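Local coordinates for protein beta-lactamase (Sphaerobacter thermophilus, PDB 4EWF) that probably hydrolyses the amide bond of beta-lactam rings, opening them to substituted beta-amino acids, at residues A[57-60]-A[61-65]; A[69-72]-A[73-77]; A[171-175]-A[176-180]; A[263-267]-A[268-272]. All coordinates share one frame; numbering follows the deposited sequence.

Contact 1 of 4, residues A[57-60]-A[61-65]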
loop_
_atom_site.group_PDB
_atom_site.type_symbol
_atom_site.label_atom_id
_atom_site.label_comp_id
_atom_site.label_asym_id
_atom_site.label_seq_id
_atom_site.Cartn_x
_atom_site.Cartn_y
_atom_site.Cartn_z
ATOM N N PRO A 57 -4.903 -5.565 1.248
ATOM C CA PRO A 57 -5.822 -6.560 1.803
ATOM C C PRO A 57 -6.270 -7.592 0.765
ATOM O O PRO A 57 -6.594 -8.702 1.152
ATOM C CB PRO A 57 -7.011 -5.717 2.293
ATOM C CG PRO A 57 -6.891 -4.416 1.585
ATOM C CD PRO A 57 -5.413 -4.189 1.389
ATOM N N LEU A 58 -6.290 -7.240 -0.519
ATOM C CA LEU A 58 -6.606 -8.227 -1.562
ATOM C C LEU A 58 -5.562 -9.354 -1.553
ATOM O O LEU A 58 -5.897 -10.543 -1.580
ATOM C CB LEU A 58 -6.659 -7.558 -2.947
ATOM C CG LEU A 58 -6.726 -8.499 -4.165
ATOM C CD1 LEU A 58 -7.967 -9.389 -4.148
ATOM C CD2 LEU A 58 -6.648 -7.702 -5.464
HETATM N N MSE A 59 -4.287 -8.973 -1.519
HETATM C CA MSE A 59 -3.212 -9.956 -1.430
HETATM C C MSE A 59 -3.392 -10.845 -0.196
HETATM O O MSE A 59 -3.207 -12.057 -0.254
HETATM C CB MSE A 59 -1.855 -9.259 -1.363
HETATM C CG MSE A 59 -0.671 -10.214 -1.169
HETATM SE SE MSE A 59 1.021 -9.240 -1.139
HETATM C CE MSE A 59 0.730 -8.049 0.327
ATOM N N ILE A 60 -3.753 -10.235 0.930
ATOM C CA ILE A 60 -3.937 -11.005 2.147
ATOM C C ILE A 60 -5.043 -12.044 1.941
ATOM O O ILE A 60 -4.919 -13.194 2.369
ATOM C CB ILE A 60 -4.228 -10.094 3.366
ATOM C CG1 ILE A 60 -3.012 -9.201 3.639
ATOM C CG2 ILE A 60 -4.552 -10.943 4.594
ATOM C CD1 ILE A 60 -3.263 -8.034 4.654
ATOM N N ALA A 61 -6.121 -11.643 1.273
ATOM C CA ALA A 61 -7.223 -12.579 1.033
ATOM C C ALA A 61 -6.731 -13.759 0.207
ATOM O O ALA A 61 -7.106 -14.906 0.457
ATOM C CB ALA A 61 -8.388 -11.890 0.338
ATOM N N VAL A 62 -5.888 -13.470 -0.780
ATOM C CA VAL A 62 -5.312 -14.523 -1.608
ATOM C C VAL A 62 -4.480 -15.515 -0.788
ATOM O O VAL A 62 -4.694 -16.729 -0.859
ATOM C CB VAL A 62 -4.460 -13.931 -2.749
ATOM C CG1 VAL A 62 -3.713 -15.031 -3.472
ATOM C CG2 VAL A 62 -5.347 -13.144 -3.709
ATOM N N TYR A 63 -3.541 -15.016 0.010
ATOM C CA TYR A 63 -2.706 -15.926 0.796
ATOM C C TYR A 63 -3.490 -16.712 1.847
ATOM O O TYR A 63 -3.134 -17.852 2.163
ATOM C CB TYR A 63 -1.493 -15.212 1.414
ATOM C CG TYR A 63 -0.404 -14.947 0.394
ATOM C CD1 TYR A 63 0.682 -15.813 0.271
ATOM C CD2 TYR A 63 -0.483 -13.866 -0.473
ATOM C CE1 TYR A 63 1.676 -15.591 -0.671
ATOM C CE2 TYR A 63 0.503 -13.635 -1.423
ATOM C CZ TYR A 63 1.585 -14.504 -1.516
ATOM O OH TYR A 63 2.564 -14.284 -2.464
ATOM N N ARG A 64 -4.560 -16.123 2.380
ATOM C CA ARG A 64 -5.416 -16.853 3.322
ATOM C C ARG A 64 -6.101 -18.018 2.616
ATOM O O ARG A 64 -6.286 -19.087 3.198
ATOM C CB ARG A 64 -6.471 -15.938 3.946
ATOM C CG ARG A 64 -5.914 -14.926 4.923
ATOM C CD ARG A 64 -7.013 -14.374 5.804
ATOM N NE ARG A 64 -6.492 -13.371 6.722
ATOM C CZ ARG A 64 -7.253 -12.597 7.491
ATOM N NH1 ARG A 64 -8.577 -12.705 7.446
ATOM N NH2 ARG A 64 -6.691 -11.705 8.298
ATOM N N ALA A 65 -6.471 -17.803 1.354
ATOM C CA ALA A 65 -7.043 -18.872 0.536
ATOM C C ALA A 65 -6.019 -19.987 0.335
ATOM O O ALA A 65 -6.356 -21.177 0.380
ATOM C CB ALA A 65 -7.503 -18.316 -0.822
#
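Ala61 packs its methyl against the turn before it, CB lying 3.4 Å from Leu58 O, while its backbone N donates to Pro57 O. Pro57 suits the first turn, where its N, lacking a hydrogen, would have no helical carbonyl to bond. Val62 N is bonded to Leu58 O, and its branch CG2 comes within 3.4 Å of that same oxygen. All of this belongs to helix 55-67, which begins at the lysine of a probable SxxK motif, as in class A beta-lactamases; this part of it is buried, and Leu58, on the face turned to helices 115-125 and 127-136, lies near that motif without touching it. Tyr63 N meets Met59 O at 3.0 Å, and the ring brings its CD2 edge, in plane, to 3.3 Å from that oxygen. Tyr63 CE2 rests 3.6 Å from CG of Met59, a selenomethionine whose CG stands anti to the backbone N (chi1 176°), which brings it to the CD2-CE2 side of the ring, the two side chains crossing at a slant; Met188 of helix 182-192 touches both. Arg64 N bonds Ile60 O, and its extended chain runs alongside Ile60 in the same direction, Arg64 NE 3.8 Å from Ile60 CG2. The guanidinium then leaves the helix, NE donating to Ala179 O and NH1 to Ser136 OG.

Contact 2 of 4, residues A[69-72]-A[73-77]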
loop_
_atom_site.group_PDB
_atom_site.type_symbol
_atom_site.label_atom_id
_atom_site.label_comp_id
_atom_site.label_asym_id
_atom_site.label_seq_id
_atom_site.Cartn_x
_atom_site.Cartn_y
_atom_site.Cartn_z
ATOM N N GLY A 69 -5.899 -23.895 1.811
ATOM C CA GLY A 69 -5.766 -24.927 0.799
ATOM C C GLY A 69 -6.831 -24.821 -0.276
ATOM O O GLY A 69 -7.080 -25.781 -1.002
ATOM N N GLU A 70 -7.465 -23.655 -0.378
ATOM C CA GLU A 70 -8.508 -23.443 -1.380
ATOM C C GLU A 70 -7.911 -23.239 -2.775
ATOM O O GLU A 70 -8.544 -23.562 -3.778
ATOM C CB GLU A 70 -9.409 -22.266 -1.003
ATOM C CG GLU A 70 -10.236 -22.476 0.262
ATOM C CD GLU A 70 -10.793 -21.167 0.820
ATOM O OE1 GLU A 70 -11.678 -21.223 1.702
ATOM O OE2 GLU A 70 -10.343 -20.084 0.378
ATOM N N ARG A 71 -6.698 -22.698 -2.837
ATOM C CA ARG A 71 -5.963 -22.623 -4.102
ATOM C C ARG A 71 -4.460 -22.646 -3.846
ATOM O O ARG A 71 -4.032 -22.652 -2.695
ATOM C CB ARG A 71 -6.380 -21.406 -4.935
ATOM C CG ARG A 71 -6.739 -20.183 -4.125
ATOM C CD ARG A 71 -7.335 -19.080 -5.003
ATOM N NE ARG A 71 -8.772 -19.224 -5.249
ATOM C CZ ARG A 71 -9.299 -19.739 -6.358
ATOM N NH1 ARG A 71 -8.514 -20.184 -7.333
ATOM N NH2 ARG A 71 -10.615 -19.810 -6.492
ATOM N N ALA A 72 -3.671 -22.694 -4.915
ATOM C CA ALA A 72 -2.217 -22.785 -4.801
ATOM C C ALA A 72 -1.534 -21.759 -5.706
ATOM O O ALA A 72 -2.071 -21.388 -6.757
ATOM C CB ALA A 72 -1.739 -24.208 -5.135
ATOM N N LEU A 73 -0.350 -21.308 -5.294
ATOM C CA LEU A 73 0.368 -20.263 -6.013
ATOM C C LEU A 73 0.723 -20.658 -7.442
ATOM O O LEU A 73 0.868 -19.802 -8.313
ATOM C CB LEU A 73 1.630 -19.876 -5.253
ATOM C CG LEU A 73 1.362 -19.079 -3.975
ATOM C CD1 LEU A 73 2.672 -18.807 -3.241
ATOM C CD2 LEU A 73 0.617 -17.779 -4.280
ATOM N N THR A 74 0.857 -21.956 -7.683
ATOM C CA THR A 74 1.154 -22.437 -9.027
ATOM C C THR A 74 -0.090 -22.578 -9.906
ATOM O O THR A 74 0.026 -22.942 -11.079
ATOM C CB THR A 74 1.908 -23.796 -8.999
ATOM O OG1 THR A 74 1.204 -24.719 -8.156
ATOM C CG2 THR A 74 3.336 -23.608 -8.473
ATOM N N ASP A 75 -1.271 -22.289 -9.355
ATOM C CA ASP A 75 -2.508 -22.459 -10.123
ATOM C C ASP A 75 -2.451 -21.606 -11.397
ATOM O O ASP A 75 -1.967 -20.477 -11.374
ATOM C CB ASP A 75 -3.750 -22.074 -9.298
ATOM C CG ASP A 75 -4.143 -23.141 -8.277
ATOM O OD1 ASP A 75 -3.588 -24.265 -8.322
ATOM O OD2 ASP A 75 -5.026 -22.850 -7.435
ATOM N N ARG A 76 -2.960 -22.142 -12.499
ATOM C CA ARG A 76 -2.916 -21.433 -13.779
ATOM C C ARG A 76 -4.155 -20.543 -13.978
ATOM O O ARG A 76 -5.276 -20.935 -13.638
ATOM C CB ARG A 76 -2.773 -22.412 -14.955
ATOM C CG ARG A 76 -1.913 -23.665 -14.672
ATOM C CD ARG A 76 -0.470 -23.353 -14.215
ATOM N NE ARG A 76 0.493 -23.311 -15.319
ATOM C CZ ARG A 76 1.812 -23.451 -15.182
ATOM N NH1 ARG A 76 2.598 -23.392 -16.250
ATOM N NH2 ARG A 76 2.348 -23.657 -13.981
ATOM N N ILE A 77 -3.927 -19.334 -14.490
ATOM C CA ILE A 77 -4.990 -18.428 -14.928
ATOM C C ILE A 77 -4.628 -17.942 -16.324
ATOM O O ILE A 77 -3.499 -17.509 -16.562
ATOM C CB ILE A 77 -5.129 -17.186 -14.005
ATOM C CG1 ILE A 77 -5.556 -17.595 -12.598
ATOM C CG2 ILE A 77 -6.131 -16.177 -14.580
ATOM C CD1 ILE A 77 -4.416 -18.046 -11.725
#
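Arg71 and Asp75 approach each other through carbon and oxygen: Arg71 CB lies 3.2 Å from Asp75 OD2. The charged ends stay apart, with Arg71 NH1 4.4 Å from Asp75 OD2, too far for a salt bridge, although the opposite charges probably still attract. A bend at chi3 (84°) turns the guanidinium out of line with the aliphatic part of the arginine; CG packs on Ala65 of helix 55-67, and the side chain also touches Leu124 of helix 115-125. Ala72 receives the main grip. Its N donates to Asp75 OD2 at 2.9 Å in an almost straight bond (171° at the hydrogen), reaching the oxygen from above the carboxylate plane. Its carbonyl O in turn accepts from Asp75 N, also at 2.9 Å, with the donor well above the carbonyl plane. Asp75 thus binds one residue twice: the bond to OD2 restrains the turn of the carboxylate, while the backbone bond holds the residue's place in the turn. The other oxygen, Asp75 OD1, stands 3.7 Å from Ala72 CB; a small methyl is consistent with so close an approach. Aspartate suits this place because its short side chain just spans the distance to the peptide N. The bond from Asp75 N to Ala72 O closes a type I beta turn, Ala72 to Asp75, which leads the chain from helix 55-67 into the short strand 76-78, paired antiparallel with strand 99-101.

Contact 3 of 4, residues A[171-175]-A[176-180]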
loop_
_atom_site.group_PDB
_atom_site.type_symbol
_atom_site.label_atom_id
_atom_site.label_comp_id
_atom_site.label_asym_id
_atom_site.label_seq_id
_atom_site.Cartn_x
_atom_site.Cartn_y
_atom_site.Cartn_z
ATOM N N VAL A 171 -0.361 -3.105 7.740
ATOM C CA VAL A 171 1.077 -3.368 7.693
ATOM C C VAL A 171 1.546 -4.000 8.999
ATOM O O VAL A 171 2.367 -4.912 8.988
ATOM C CB VAL A 171 1.892 -2.072 7.417
ATOM C CG1 VAL A 171 3.397 -2.343 7.475
ATOM C CG2 VAL A 171 1.500 -1.466 6.071
ATOM N N GLN A 172 1.030 -3.526 10.131
ATOM C CA GLN A 172 1.440 -4.121 11.405
ATOM C C GLN A 172 1.067 -5.590 11.474
ATOM O O GLN A 172 1.829 -6.409 12.000
ATOM C CB GLN A 172 0.847 -3.371 12.605
ATOM C CG GLN A 172 1.453 -1.997 12.836
ATOM C CD GLN A 172 0.777 -1.273 13.987
ATOM O OE1 GLN A 172 -0.421 -0.996 13.945
ATOM N NE2 GLN A 172 1.539 -0.982 15.026
ATOM N N ALA A 173 -0.101 -5.928 10.938
ATOM C CA ALA A 173 -0.535 -7.316 10.958
ATOM C C ALA A 173 0.446 -8.193 10.169
ATOM O O ALA A 173 0.772 -9.298 10.595
ATOM C CB ALA A 173 -1.962 -7.450 10.406
ATOM N N LEU A 174 0.915 -7.699 9.025
ATOM C CA LEU A 174 1.888 -8.463 8.239
ATOM C C LEU A 174 3.184 -8.637 9.022
ATOM O O LEU A 174 3.726 -9.733 9.097
ATOM C CB LEU A 174 2.175 -7.787 6.896
ATOM C CG LEU A 174 1.036 -7.810 5.864
ATOM C CD1 LEU A 174 1.347 -6.898 4.684
ATOM C CD2 LEU A 174 0.775 -9.232 5.372
ATOM N N LEU A 175 3.681 -7.544 9.602
ATOM C CA LEU A 175 4.945 -7.576 10.342
ATOM C C LEU A 175 4.900 -8.482 11.578
ATOM O O LEU A 175 5.926 -8.994 12.017
ATOM C CB LEU A 175 5.344 -6.154 10.763
ATOM C CG LEU A 175 5.710 -5.218 9.606
ATOM C CD1 LEU A 175 5.830 -3.788 10.091
ATOM C CD2 LEU A 175 7.020 -5.668 8.977
ATOM N N GLU A 176 3.712 -8.668 12.144
ATOM C CA GLU A 176 3.577 -9.433 13.374
ATOM C C GLU A 176 3.118 -10.865 13.122
ATOM O O GLU A 176 2.929 -11.627 14.063
ATOM C CB GLU A 176 2.612 -8.722 14.334
ATOM C CG GLU A 176 3.092 -7.334 14.767
ATOM C CD GLU A 176 2.013 -6.513 15.484
ATOM O OE1 GLU A 176 2.232 -5.303 15.705
ATOM O OE2 GLU A 176 0.949 -7.072 15.825
ATOM N N GLY A 177 2.934 -11.231 11.853
ATOM C CA GLY A 177 2.513 -12.581 11.514
ATOM C C GLY A 177 1.068 -12.866 11.891
ATOM O O GLY A 177 0.682 -14.020 12.084
ATOM N N ARG A 178 0.265 -11.807 11.976
ATOM C CA ARG A 178 -1.142 -11.917 12.337
ATOM C C ARG A 178 -2.087 -11.887 11.136
ATOM O O ARG A 178 -3.245 -12.304 11.255
ATOM C CB ARG A 178 -1.535 -10.795 13.307
ATOM C CG ARG A 178 -1.201 -11.070 14.765
ATOM C CD ARG A 178 -1.820 -10.011 15.676
ATOM N NE ARG A 178 -1.305 -8.673 15.385
ATOM C CZ ARG A 178 -1.951 -7.747 14.678
ATOM N NH1 ARG A 178 -3.162 -7.995 14.187
ATOM N NH2 ARG A 178 -1.385 -6.563 14.470
ATOM N N ALA A 179 -1.606 -11.390 9.995
ATOM C CA ALA A 179 -2.477 -11.180 8.834
ATOM C C ALA A 179 -2.900 -12.486 8.175
ATOM O O ALA A 179 -3.972 -12.567 7.575
ATOM C CB ALA A 179 -1.811 -10.252 7.807
ATOM N N ALA A 180 -2.038 -13.495 8.279
ATOM C CA ALA A 180 -2.273 -14.827 7.720
ATOM C C ALA A 180 -1.293 -15.749 8.442
ATOM O O ALA A 180 -0.799 -15.389 9.512
ATOM C CB ALA A 180 -2.033 -14.831 6.199
#
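Ala173 O is the acceptor on which the chain folds back after helix 164-175. Arg178 N reaches it at 2.9 Å in the carbonyl plane, and Ala179 N at 3.2 Å from above that plane, so two successive peptide groups share one oxygen. Gly177 N bonds Leu174 O, again from above the carbonyl plane. Beside these polar bonds a small apolar patch forms: Ala179 CB touches Ala173 CB at 3.8 Å and Leu174 CD2 at 3.7 Å, and alanine's single methyl lets the two backbones come this near. Over Ala173 lies the guanidinium of Arg178, its face above CA and NH2 3.7 Å from that atom. Glu176 holds it there. Arg178 NE and NH2 both grip the single oxygen Glu176 OE2 in the guanidinium plane, the NH2 bond being 2.7 Å, and the bend at chi3 (-62°) folds the arginine back to make this salt bridge possible. Glu176 is itself tied to the helix through its N, bonded to Gln172 O. Further out, Leu174 packs on Met188, Leu189 and Leu192 of helix 182-192, while Ala179 touches Ile60 of helix 55-67. Gly177 takes the positive phi (71°) that a residue without a side chain adopts easily, and with the two bonds back into the last turn this makes a Schellman motif, closing helix 164-175 at its C-terminal end.

Contact 4 of 4, residues A[263-267]-A[268-272]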
loop_
_atom_site.group_PDB
_atom_site.type_symbol
_atom_site.label_atom_id
_atom_site.label_comp_id
_atom_site.label_asym_id
_atom_site.label_seq_id
_atom_site.Cartn_x
_atom_site.Cartn_y
_atom_site.Cartn_z
ATOM N N ALA A 263 10.390 11.223 9.428
ATOM C CA ALA A 263 10.012 10.193 10.396
ATOM C C ALA A 263 11.189 9.269 10.726
ATOM O O ALA A 263 11.388 8.881 11.887
ATOM C CB ALA A 263 8.801 9.388 9.884
ATOM N N LEU A 264 11.991 8.946 9.711
ATOM C CA LEU A 264 13.179 8.121 9.918
ATOM C C LEU A 264 14.175 8.826 10.845
ATOM O O LEU A 264 14.754 8.204 11.745
ATOM C CB LEU A 264 13.841 7.762 8.578
ATOM C CG LEU A 264 13.140 6.716 7.686
ATOM C CD1 LEU A 264 13.700 6.755 6.260
ATOM C CD2 LEU A 264 13.262 5.295 8.253
ATOM N N GLN A 265 14.371 10.120 10.622
ATOM C CA GLN A 265 15.223 10.920 11.508
ATOM C C GLN A 265 14.643 11.014 12.922
ATOM O O GLN A 265 15.361 10.855 13.911
ATOM C CB GLN A 265 15.430 12.324 10.923
ATOM C CG GLN A 265 16.228 12.345 9.606
ATOM C CD GLN A 265 16.155 13.693 8.898
ATOM O OE1 GLN A 265 15.422 14.590 9.317
ATOM N NE2 GLN A 265 16.909 13.837 7.817
ATOM N N ALA A 266 13.337 11.266 13.024
ATOM C CA ALA A 266 12.716 11.464 14.342
ATOM C C ALA A 266 12.854 10.226 15.248
ATOM O O ALA A 266 13.045 10.349 16.454
ATOM C CB ALA A 266 11.233 11.868 14.197
ATOM N N THR A 267 12.766 9.042 14.651
ATOM C CA THR A 267 12.775 7.793 15.407
ATOM C C THR A 267 14.179 7.220 15.566
ATOM O O THR A 267 14.357 6.179 16.197
ATOM C CB THR A 267 11.880 6.727 14.724
ATOM O OG1 THR A 267 12.358 6.488 13.395
ATOM C CG2 THR A 267 10.463 7.218 14.640
ATOM N N GLY A 268 15.172 7.898 14.992
ATOM C CA GLY A 268 16.556 7.475 15.121
ATOM C C GLY A 268 16.940 6.300 14.242
ATOM O O GLY A 268 17.968 5.649 14.467
ATOM N N LEU A 269 16.120 6.029 13.231
ATOM C CA LEU A 269 16.407 4.958 12.284
ATOM C C LEU A 269 17.484 5.352 11.269
ATOM O O LEU A 269 18.206 4.496 10.759
ATOM C CB LEU A 269 15.118 4.516 11.564
ATOM C CG LEU A 269 14.448 3.230 12.075
ATOM C CD1 LEU A 269 14.840 2.902 13.496
ATOM C CD2 LEU A 269 12.932 3.266 11.941
ATOM N N ILE A 270 17.561 6.638 10.935
ATOM C CA ILE A 270 18.724 7.156 10.213
ATOM C C ILE A 270 19.242 8.317 11.041
ATOM O O ILE A 270 18.537 8.794 11.930
ATOM C CB ILE A 270 18.377 7.639 8.800
ATOM C CG1 ILE A 270 17.413 8.836 8.877
ATOM C CG2 ILE A 270 17.780 6.508 7.993
ATOM C CD1 ILE A 270 16.891 9.296 7.528
ATOM N N PRO A 271 20.474 8.774 10.768
ATOM C CA PRO A 271 21.011 9.840 11.637
ATOM C C PRO A 271 20.227 11.161 11.529
ATOM O O PRO A 271 19.503 11.386 10.544
ATOM C CB PRO A 271 22.481 9.992 11.182
ATOM C CG PRO A 271 22.627 9.200 9.932
ATOM C CD PRO A 271 21.474 8.225 9.833
ATOM N N PRO A 272 20.326 12.022 12.554
ATOM C CA PRO A 272 19.615 13.305 12.492
ATOM C C PRO A 272 20.050 14.142 11.283
ATOM O O PRO A 272 21.169 13.984 10.809
ATOM C CB PRO A 272 20.014 13.994 13.808
ATOM C CG PRO A 272 21.200 13.242 14.312
ATOM C CD PRO A 272 21.028 11.844 13.838
HETATM O O HOH W 1 18.210 10.242 14.117
#
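Leu264 and Ile270 meet on the tight side of a Schellman motif that ends helix 249-266 at Gly268, where positive phi (77°) suits a residue lacking a side chain. Ile270 CD1 lies 3.6 Å from Leu264 CB and also reaches Gln265 CG; its CG1 sits between the backbone N and the carbonyl carbon (chi1 64°), which folds the branch back over the helix. Leu269 comes across Leu264 at about a right angle, Leu269 CB 3.9 Å from Leu264 CD2, and both leucines touch Leu237 of strand 235-244, so branched apolar residues seal the helix end against the sheet. Leu264 O takes Leu269 N at 3.0 Å and, weakly, Ile270 N, while Gly268 N turns back to Gln265 O. Thr267 N bonds Ala263 O; in one of two modelled conformers, and so less surely, Thr267 OG1 also donates to that oxygen. The outer side is looser. There Gly268, Pro271 and Pro272 are exposed, and the prolines, with no N-H to offer, carry the chain away from the helix; Pro271 O lies 3.5 Å from Gln265 CG. A water spans this side, donating to Gln265 O at 2.9 Å and to Ile270 O at 2.6 Å.

In the fold
Contact 1 is core, one buried run of helix 55-67 held by repeated backbone bonds and apolar side chains; contacts 2 and 4 lie at the surface, and contact 3 is partly buried. Contacts 1, 2 and 3 adjoin: contact 2 continues the chain from helix 55-67, with Tyr63 packed on Leu73, and contact 3 meets the same helix where Ile60 packs on Leu174. Contact 4 stands apart, its centre about 32 Å from that of contact 1. Contacts 2, 3 and 4 all include a Schellman glycine at a helix end; contact 3 adds a salt bridge, contact 4 branched apolar packing and a bridging water, whereas in contact 2 the cross-segment bonds are those of a carboxylate and a beta turn.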